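Local coordinates for protein alpha-ketoglutarate-dependent 2,4-dichlorophenoxyacetate dioxygenase (Bradyrhizobium diazoefficiens, PDB 5BKE) that probably acts as a 2-oxoglutarate-dependent dioxygenase that uses a bound metal to oxidise and so degrade aryloxyalkanoate herbicides, at residues C[11-16]-C[42-47]; C[48-53]-C[131-136]; C[54-59]-C[278-283]. All coordinates share one frame; numbering follows the deposited sequence.

Contact 1: C[11-16]-C[42-47]; sequences HFVGQV and VLVFHD
Val16 and Phe45 lie side by side on one face of a parallel strand pair, the two strands of a beta-alpha-beta unit in which helix 27-40 makes the crossover. Three backbone bonds fix the pairing: Gly14 N gives to Val42 O, Val44 N to Gly14 O at 2.9 Å, and Val16 N to Val44 O with an N-H...O angle of 176°. Gly14 thus bonds the residues on either side of Leu43, and Val44 those on either side of Gln15, as in parallel pairing. Val16 can be followed outward. Its CB sits over the face of the Phe45 ring, 3.9 Å from the centroid, a CH-pi contact. CG1, anti to the backbone N (chi1 -171°), reaches Phe45 CE2 at 3.6 Å, while CG2 meets both Phe45 CZ and, at 4.0 Å, Leu43 CD2. Gln15 and Val44 take the other face, and Val13, just before the strand, sets CG1 against Val44 CG2. The extended Gln15 chain crosses the His46 ring, amide and ring planes 83° apart. His46 is held mainly from its other nitrogen, where ND1 bonds Asp253; toward Gln15, His46 NE2 makes a weak, bent bond to OE1 of 3.0 Å, with OE1 lying in the ring plane.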
loop_
_atom_site.group_PDB
_atom_site.type_symbol
_atom_site.label_atom_id
_atom_site.label_comp_id
_atom_site.label_asym_id
_atom_site.label_seq_id
_atom_site.Cartn_x
_atom_site.Cartn_y
_atom_site.Cartn_z
ATOM N N HIS C 11 -1.775 24.344 10.838
ATOM C CA HIS C 11 -1.946 24.455 9.380
ATOM C C HIS C 11 -1.219 25.596 8.696
ATOM O O HIS C 11 -0.947 25.511 7.497
ATOM C CB HIS C 11 -3.426 24.576 9.035
ATOM C CG HIS C 11 -4.192 23.305 9.198
ATOM N ND1 HIS C 11 -4.953 23.036 10.313
ATOM C CD2 HIS C 11 -4.327 22.235 8.383
ATOM C CE1 HIS C 11 -5.531 21.858 10.176
ATOM N NE2 HIS C 11 -5.166 21.351 9.012
ATOM N N PHE C 12 -0.935 26.661 9.447
ATOM C CA PHE C 12 -0.467 27.940 8.880
ATOM C C PHE C 12 0.098 28.862 9.969
ATOM O O PHE C 12 0.189 28.448 11.142
ATOM C CB PHE C 12 -1.590 28.608 8.038
ATOM C CG PHE C 12 -2.713 29.250 8.840
ATOM C CD1 PHE C 12 -3.313 28.612 9.936
ATOM C CD2 PHE C 12 -3.207 30.500 8.453
ATOM C CE1 PHE C 12 -4.352 29.221 10.643
ATOM C CE2 PHE C 12 -4.242 31.115 9.148
ATOM C CZ PHE C 12 -4.820 30.475 10.244
ATOM N N VAL C 13 0.472 30.089 9.575
ATOM C CA VAL C 13 1.007 31.165 10.459
ATOM C C VAL C 13 2.475 30.957 10.807
ATOM O O VAL C 13 2.842 29.963 11.457
ATOM C CB VAL C 13 0.169 31.427 11.758
ATOM C CG1 VAL C 13 0.662 32.661 12.509
ATOM C CG2 VAL C 13 -1.313 31.571 11.452
ATOM N N GLY C 14 3.309 31.898 10.367
ATOM C CA GLY C 14 4.720 31.918 10.735
ATOM C C GLY C 14 5.139 33.136 11.537
ATOM O O GLY C 14 4.686 34.260 11.281
ATOM N N GLN C 15 6.014 32.910 12.512
ATOM C CA GLN C 15 6.633 33.992 13.273
ATOM C C GLN C 15 7.997 34.269 12.679
ATOM O O GLN C 15 8.815 33.353 12.524
ATOM C CB GLN C 15 6.748 33.637 14.759
ATOM C CG GLN C 15 7.328 34.749 15.624
ATOM C CD GLN C 15 7.218 34.456 17.108
ATOM O OE1 GLN C 15 6.119 34.398 17.667
ATOM N NE2 GLN C 15 8.359 34.286 17.757
ATOM N N VAL C 16 8.235 35.533 12.339
ATOM C CA VAL C 16 9.476 35.925 11.673
ATOM C C VAL C 16 10.393 36.697 12.616
ATOM O O VAL C 16 9.954 37.614 13.307
ATOM C CB VAL C 16 9.206 36.763 10.403
ATOM C CG1 VAL C 16 10.489 36.965 9.618
ATOM C CG2 VAL C 16 8.160 36.096 9.523
ATOM N N VAL C 42 -0.108 33.998 6.897
ATOM C CA VAL C 42 -0.072 35.022 7.944
ATOM C C VAL C 42 1.335 35.026 8.550
ATOM O O VAL C 42 1.902 33.964 8.858
ATOM C CB VAL C 42 -1.133 34.793 9.065
ATOM C CG1 VAL C 42 -1.106 35.912 10.097
ATOM C CG2 VAL C 42 -2.540 34.673 8.516
ATOM N N LEU C 43 1.893 36.222 8.709
ATOM C CA LEU C 43 3.207 36.389 9.300
ATOM C C LEU C 43 3.146 37.349 10.478
ATOM O O LEU C 43 2.456 38.367 10.421
ATOM C CB LEU C 43 4.236 36.844 8.255
ATOM C CG LEU C 43 4.610 35.892 7.109
ATOM C CD1 LEU C 43 5.685 36.540 6.241
ATOM C CD2 LEU C 43 5.051 34.501 7.592
ATOM N N VAL C 44 3.868 37.002 11.544
ATOM C CA VAL C 44 3.876 37.743 12.807
ATOM C C VAL C 44 5.297 38.245 13.039
ATOM O O VAL C 44 6.243 37.463 13.037
ATOM C CB VAL C 44 3.415 36.844 13.989
ATOM C CG1 VAL C 44 3.524 37.570 15.333
ATOM C CG2 VAL C 44 1.991 36.343 13.768
ATOM N N PHE C 45 5.446 39.557 13.194
ATOM C CA PHE C 45 6.735 40.168 13.504
ATOM C C PHE C 45 6.545 40.830 14.855
ATOM O O PHE C 45 5.581 41.572 15.045
ATOM C CB PHE C 45 7.119 41.251 12.480
ATOM C CG PHE C 45 7.378 40.745 11.077
ATOM C CD1 PHE C 45 6.319 40.410 10.218
ATOM C CD2 PHE C 45 8.685 40.671 10.584
ATOM C CE1 PHE C 45 6.564 39.972 8.921
ATOM C CE2 PHE C 45 8.933 40.231 9.283
ATOM C CZ PHE C 45 7.870 39.876 8.454
ATOM N N HIS C 46 7.456 40.576 15.787
ATOM C CA HIS C 46 7.428 41.255 17.088
ATOM C C HIS C 46 8.390 42.454 17.103
ATOM O O HIS C 46 9.348 42.493 16.329
ATOM C CB HIS C 46 7.743 40.269 18.236
ATOM C CG HIS C 46 6.743 39.161 18.375
ATOM N ND1 HIS C 46 5.423 39.385 18.702
ATOM C CD2 HIS C 46 6.868 37.820 18.230
ATOM C CE1 HIS C 46 4.779 38.232 18.755
ATOM N NE2 HIS C 46 5.634 37.266 18.477
ATOM N N ASP C 47 8.121 43.421 17.984
ATOM C CA ASP C 47 9.019 44.569 18.223
ATOM C C ASP C 47 9.393 45.298 16.930
ATOM O O ASP C 47 10.568 45.403 16.566
ATOM C CB ASP C 47 10.284 44.135 18.998
ATOM C CG ASP C 47 9.961 43.315 20.236
ATOM O OD1 ASP C 47 9.396 43.885 21.199
ATOM O OD2 ASP C 47 10.270 42.094 20.244
#

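Contact 2: C[48-53]-C[131-136]; sequences QDITDE and SARVVN
The backbone carbonyl of Ile50 sits over the face of the Arg133 guanidinium, its O 3.3 Å from Arg133 CZ and above the centre of the group. This is a polar contact over the face and not a hydrogen bond, because the N-H groups of a guanidinium point outward in its plane while Ile50 O lies above it. The carbonyl dipole would nevertheless be expected to suit the positive charge beneath. The same cation forms a salt bridge with Asp52, whose OD1 is 2.8 Å from Arg133 NH1. As a hydrogen bond this is weak, with an N-H...O angle of 123°, and the carboxylate and guanidinium planes are turned 59° apart; the evidence is for charge attraction more than for a well-directed bond. What fixes the rotation of the guanidinium is better seen at Arg133 NE, which gives a 2.8 Å bond to Ser131 OG, the acceptor only 4° out of the guanidinium plane. Arg133 can fold back to a residue two positions earlier because its chain bends at chi2. Ser131 OG also bonds a water at 2.8 Å, and that water donates to Gln48 O, bridging the two segments. Ile50 CG1 comes to 4.0 Å from Ser131 OG, so apolar and polar groups both border this hydroxyl. Asp52 OD1 is shared with Arg278, and OD2 bonds Ser83, while Arg133 NH1 also reaches Gln55. A classic beta bulge sets Arg133 and Val134 together opposite Asp276, where strand 127-132 turns a corner beside strand 276-281. The contact thus joins that corner to the start of helix 52-59, where Thr51 is the N-cap, and to the loop entering it from strand 42-45.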
loop_
_atom_site.group_PDB
_atom_site.type_symbol
_atom_site.label_atom_id
_atom_site.label_comp_id
_atom_site.label_asym_id
_atom_site.label_seq_id
_atom_site.Cartn_x
_atom_site.Cartn_y
_atom_site.Cartn_z
ATOM N N GLN C 48 8.374 45.772 16.221
ATOM C CA GLN C 48 8.595 46.546 15.006
ATOM C C GLN C 48 8.053 47.954 15.209
ATOM O O GLN C 48 6.941 48.274 14.783
ATOM C CB GLN C 48 7.994 45.845 13.782
ATOM C CG GLN C 48 8.555 44.454 13.497
ATOM C CD GLN C 48 10.046 44.419 13.185
ATOM O OE1 GLN C 48 10.623 45.386 12.691
ATOM N NE2 GLN C 48 10.678 43.282 13.473
ATOM N N ASP C 49 8.853 48.763 15.906
ATOM C CA ASP C 49 8.519 50.141 16.263
ATOM C C ASP C 49 8.732 51.017 15.033
ATOM O O ASP C 49 9.797 51.623 14.845
ATOM C CB ASP C 49 9.390 50.603 17.442
ATOM C CG ASP C 49 9.011 51.986 17.977
ATOM O OD1 ASP C 49 8.042 52.617 17.499
ATOM O OD2 ASP C 49 9.709 52.442 18.908
ATOM N N ILE C 50 7.706 51.069 14.198
ATOM C CA ILE C 50 7.825 51.664 12.865
ATOM C C ILE C 50 6.939 52.913 12.722
ATOM O O ILE C 50 5.937 53.052 13.430
ATOM C CB ILE C 50 7.507 50.620 11.763
ATOM C CG1 ILE C 50 6.123 49.976 12.014
ATOM C CG2 ILE C 50 8.642 49.592 11.665
ATOM C CD1 ILE C 50 5.668 48.993 10.959
ATOM N N THR C 51 7.339 53.816 11.830
ATOM C CA THR C 51 6.501 54.950 11.412
ATOM C C THR C 51 5.526 54.494 10.318
ATOM O O THR C 51 5.708 53.434 9.723
ATOM C CB THR C 51 7.347 56.120 10.867
ATOM O OG1 THR C 51 8.048 55.691 9.697
ATOM C CG2 THR C 51 8.356 56.625 11.908
ATOM N N ASP C 52 4.501 55.296 10.057
ATOM C CA ASP C 52 3.564 55.046 8.963
ATOM C C ASP C 52 4.278 54.890 7.625
ATOM O O ASP C 52 3.987 53.965 6.869
ATOM C CB ASP C 52 2.537 56.180 8.871
ATOM C CG ASP C 52 1.489 56.119 9.967
ATOM O OD1 ASP C 52 1.643 55.329 10.936
ATOM O OD2 ASP C 52 0.498 56.866 9.863
ATOM N N GLU C 53 5.232 55.773 7.360
ATOM C CA GLU C 53 6.038 55.711 6.145
ATOM C C GLU C 53 6.907 54.449 6.047
ATOM O O GLU C 53 6.987 53.838 4.971
ATOM C CB GLU C 53 6.879 56.980 5.983
ATOM C CG GLU C 53 6.035 58.211 5.648
ATOM C CD GLU C 53 6.841 59.491 5.432
ATOM O OE1 GLU C 53 7.960 59.630 5.985
ATOM O OE2 GLU C 53 6.340 60.377 4.700
ATOM N N SER C 131 -0.135 47.203 12.125
ATOM C CA SER C 131 0.813 47.633 13.147
ATOM C C SER C 131 0.076 48.103 14.403
ATOM O O SER C 131 -0.893 48.862 14.316
ATOM C CB SER C 131 1.704 48.729 12.576
ATOM O OG SER C 131 2.504 49.343 13.559
ATOM N N ALA C 132 0.523 47.608 15.561
ATOM C CA ALA C 132 -0.068 47.948 16.865
ATOM C C ALA C 132 0.667 49.133 17.502
ATOM O O ALA C 132 1.804 48.999 17.971
ATOM C CB ALA C 132 -0.048 46.737 17.792
ATOM N N ARG C 133 0.015 50.293 17.506
ATOM C CA ARG C 133 0.647 51.528 17.980
ATOM C C ARG C 133 0.277 51.834 19.423
ATOM O O ARG C 133 1.136 52.246 20.204
ATOM C CB ARG C 133 0.324 52.705 17.052
ATOM C CG ARG C 133 0.660 52.461 15.586
ATOM C CD ARG C 133 2.145 52.210 15.342
ATOM N NE ARG C 133 2.426 52.111 13.911
ATOM C CZ ARG C 133 2.654 53.152 13.108
ATOM N NH1 ARG C 133 2.882 52.948 11.815
ATOM N NH2 ARG C 133 2.645 54.398 13.590
ATOM N N VAL C 134 -0.998 51.634 19.758
ATOM C CA VAL C 134 -1.485 51.624 21.145
ATOM C C VAL C 134 -2.366 50.382 21.314
ATOM O O VAL C 134 -3.361 50.217 20.598
ATOM C CB VAL C 134 -2.269 52.916 21.540
ATOM C CG1 VAL C 134 -2.746 52.850 22.992
ATOM C CG2 VAL C 134 -1.429 54.177 21.320
ATOM N N VAL C 135 -1.994 49.519 22.262
ATOM C CA VAL C 135 -2.696 48.250 22.499
ATOM C C VAL C 135 -3.813 48.467 23.501
ATOM O O VAL C 135 -3.581 48.985 24.593
ATOM C CB VAL C 135 -1.730 47.122 22.985
ATOM C CG1 VAL C 135 -2.488 45.884 23.478
ATOM C CG2 VAL C 135 -0.759 46.736 21.882
ATOM N N ASN C 136 -5.025 48.082 23.110
ATOM C CA ASN C 136 -6.151 48.020 24.015
ATOM C C ASN C 136 -5.996 46.754 24.881
ATOM O O ASN C 136 -6.000 45.641 24.347
ATOM C CB ASN C 136 -7.460 48.005 23.219
ATOM C CG ASN C 136 -8.697 48.155 24.093
ATOM O OD1 ASN C 136 -8.812 47.549 25.164
ATOM N ND2 ASN C 136 -9.657 48.939 23.612
HETATM O O HOH W 1 4.381 47.450 14.294
#

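Contact 3: C[54-59]-C[278-283]; sequences QQMAFA and RRATVA. With OGA (N-oxalylglycine), chain O.
Helix 52-59 packs on strand 276-281 of the main sheet in the double-stranded beta-helix (jelly-roll) fold of the TauD/TfdA family, and the far side of that strand lines the N-oxalylglycine pocket. The axes of 54-59 and 278-281 run 8.3 Å apart at closest approach, their directions 29° from parallel. Ala280 faces the helix: its CB meets Met56 CE and Ala59 CB, each at 3.9 Å, a close approach consistent with the small side chains of Ala280 and Ala59. Met56 brings its methyl there by bending at chi2 and chi3. Val282 extends the apolar patch, its CG2 touching Ala59 CB at 4.0 Å. Gln55 supplies the polar link, its extended chain carrying NE2 to 3.0 Å from Arg278 O; the bond is straight at 169° and lies in the amide plane, but NE2 stands above the carbonyl plane. Arg279 points from the helix to the ligand. From the guanidinium edge, Arg279 NH1 donates to OGA O1 at 2.8 Å; Thr142 and Arg275 also bind the ligand. With an alanine here, the ligand carboxylate would probably lose this cationic mate and Thr281 OG1 its two arginine donors. Those donors, NE and NH2, grip the hydroxyl side-on and fix the guanidinium's rotation, with Arg279 NE 2.9 Å from Thr281 OG1.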
loop_
_atom_site.group_PDB
_atom_site.type_symbol
_atom_site.label_atom_id
_atom_site.label_comp_id
_atom_site.label_asym_id
_atom_site.label_seq_id
_atom_site.Cartn_x
_atom_site.Cartn_y
_atom_site.Cartn_z
ATOM N N GLN C 54 7.544 54.060 7.154
ATOM C CA GLN C 54 8.386 52.857 7.170
ATOM C C GLN C 54 7.538 51.600 6.908
ATOM O O GLN C 54 7.963 50.706 6.171
ATOM C CB GLN C 54 9.179 52.741 8.478
ATOM C CG GLN C 54 10.379 53.677 8.582
ATOM C CD GLN C 54 10.848 53.900 10.024
ATOM O OE1 GLN C 54 10.173 53.518 10.984
ATOM N NE2 GLN C 54 12.004 54.530 10.175
ATOM N N GLN C 55 6.337 51.576 7.486
ATOM C CA GLN C 55 5.373 50.490 7.310
ATOM C C GLN C 55 4.932 50.333 5.857
ATOM O O GLN C 55 4.876 49.208 5.345
ATOM C CB GLN C 55 4.155 50.711 8.218
ATOM C CG GLN C 55 3.123 49.588 8.225
ATOM C CD GLN C 55 1.974 49.854 9.178
ATOM O OE1 GLN C 55 2.112 50.621 10.135
ATOM N NE2 GLN C 55 0.830 49.215 8.932
ATOM N N MET C 56 4.619 51.458 5.207
ATOM C CA MET C 56 4.157 51.444 3.824
ATOM C C MET C 56 5.292 51.059 2.876
ATOM O O MET C 56 5.078 50.281 1.934
ATOM C CB MET C 56 3.505 52.785 3.446
ATOM C CG MET C 56 3.055 52.907 1.993
ATOM S SD MET C 56 1.822 51.681 1.495
ATOM C CE MET C 56 0.344 52.302 2.301
ATOM N N ALA C 57 6.492 51.581 3.134
ATOM C CA ALA C 57 7.684 51.201 2.368
ATOM C C ALA C 57 7.931 49.678 2.391
ATOM O O ALA C 57 8.309 49.088 1.367
ATOM C CB ALA C 57 8.917 51.963 2.849
ATOM N N PHE C 58 7.701 49.060 3.556
ATOM C CA PHE C 58 7.791 47.613 3.704
ATOM C C PHE C 58 6.753 46.947 2.802
ATOM O O PHE C 58 7.098 46.070 2.018
ATOM C CB PHE C 58 7.629 47.186 5.183
ATOM C CG PHE C 58 7.558 45.671 5.397
ATOM C CD1 PHE C 58 8.536 44.809 4.882
ATOM C CD2 PHE C 58 6.524 45.114 6.141
ATOM C CE1 PHE C 58 8.454 43.427 5.084
ATOM C CE2 PHE C 58 6.442 43.733 6.353
ATOM C CZ PHE C 58 7.410 42.892 5.824
ATOM N N ALA C 59 5.502 47.391 2.900
ATOM C CA ALA C 59 4.400 46.855 2.093
ATOM C C ALA C 59 4.635 46.971 0.589
ATOM O O ALA C 59 4.241 46.085 -0.161
ATOM C CB ALA C 59 3.087 47.519 2.474
ATOM N N ARG C 278 -3.074 50.498 12.779
ATOM C CA ARG C 278 -2.878 51.114 11.460
ATOM C C ARG C 278 -2.464 50.065 10.422
ATOM O O ARG C 278 -1.581 49.247 10.678
ATOM C CB ARG C 278 -1.833 52.227 11.544
ATOM C CG ARG C 278 -2.049 53.198 12.697
ATOM C CD ARG C 278 -1.072 54.353 12.669
ATOM N NE ARG C 278 -1.252 55.198 13.841
ATOM C CZ ARG C 278 -0.523 56.274 14.139
ATOM N NH1 ARG C 278 0.474 56.679 13.354
ATOM N NH2 ARG C 278 -0.798 56.951 15.249
ATOM N N ARG C 279 -3.107 50.113 9.259
ATOM C CA ARG C 279 -2.972 49.100 8.202
ATOM C C ARG C 279 -2.378 49.672 6.906
ATOM O O ARG C 279 -2.777 50.742 6.463
ATOM C CB ARG C 279 -4.345 48.456 7.911
ATOM C CG ARG C 279 -4.304 47.193 7.052
ATOM C CD ARG C 279 -5.694 46.635 6.784
ATOM N NE ARG C 279 -6.268 47.173 5.554
ATOM C CZ ARG C 279 -7.552 47.100 5.192
ATOM N NH1 ARG C 279 -8.463 46.513 5.960
ATOM N NH2 ARG C 279 -7.932 47.631 4.034
ATOM N N ALA C 280 -1.416 48.967 6.319
ATOM C CA ALA C 280 -1.045 49.196 4.920
ATOM C C ALA C 280 -1.685 48.097 4.074
ATOM O O ALA C 280 -1.725 46.922 4.486
ATOM C CB ALA C 280 0.462 49.210 4.740
ATOM N N THR C 281 -2.197 48.478 2.908
ATOM C CA THR C 281 -2.860 47.528 2.005
ATOM C C THR C 281 -2.212 47.515 0.623
ATOM O O THR C 281 -2.047 48.564 -0.009
ATOM C CB THR C 281 -4.375 47.785 1.905
ATOM O OG1 THR C 281 -4.891 48.045 3.214
ATOM C CG2 THR C 281 -5.090 46.563 1.351
ATOM N N VAL C 282 -1.833 46.319 0.186
ATOM C CA VAL C 282 -1.249 46.114 -1.133
ATOM C C VAL C 282 -2.368 45.692 -2.067
ATOM O O VAL C 282 -3.071 44.707 -1.790
ATOM C CB VAL C 282 -0.151 45.033 -1.119
ATOM C CG1 VAL C 282 0.466 44.857 -2.507
ATOM C CG2 VAL C 282 0.919 45.374 -0.095
ATOM N N ALA C 283 -2.531 46.441 -3.162
ATOM C CA ALA C 283 -3.567 46.176 -4.166
ATOM C C ALA C 283 -3.434 44.775 -4.737
ATOM O O ALA C 283 -2.326 44.271 -4.878
ATOM C CB ALA C 283 -3.484 47.204 -5.296
HETATM C C1 OGA O . -8.083 45.158 9.298
HETATM C C2 OGA O . -8.808 44.507 10.368
HETATM C C4 OGA O . -8.913 44.075 12.786
HETATM C C5 OGA O . -8.216 44.664 13.982
HETATM O O1 OGA O . -8.333 44.786 8.125
HETATM O O2 OGA O . -7.224 46.017 9.592
HETATM O "O2'" OGA O . -9.868 43.951 10.095
HETATM O O3 OGA O . -8.250 45.910 14.104
HETATM N N1 OGA O . -8.252 44.524 11.571
HETATM O O4 OGA O . -7.629 43.895 14.778
#

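In the fold
Contacts 1, 2 and 3 all reach the seven-stranded mixed sheet, contact 1 near the edge bearing strand 4-7, contacts 2 and 3 through neighbouring strands 127-132 and 276-281. The centre of contact 1 is about 16 Å from the centres of the other two, which lie about 12 Å apart. Along the chain contact 1 closes before the rest open, whereas contacts 2 and 3 interleave and share helix 52-59. Phe45 CZ touches Phe58 CZ at 4.0 Å, linking contacts 1 and 3; Ser131 N, 2.9 Å from Arg278 O in a probable hydrogen bond, links contacts 2 and 3. Helix 52-59 therefore spans several strands of the sheet, backing the strand that carries ligand-binding Arg279.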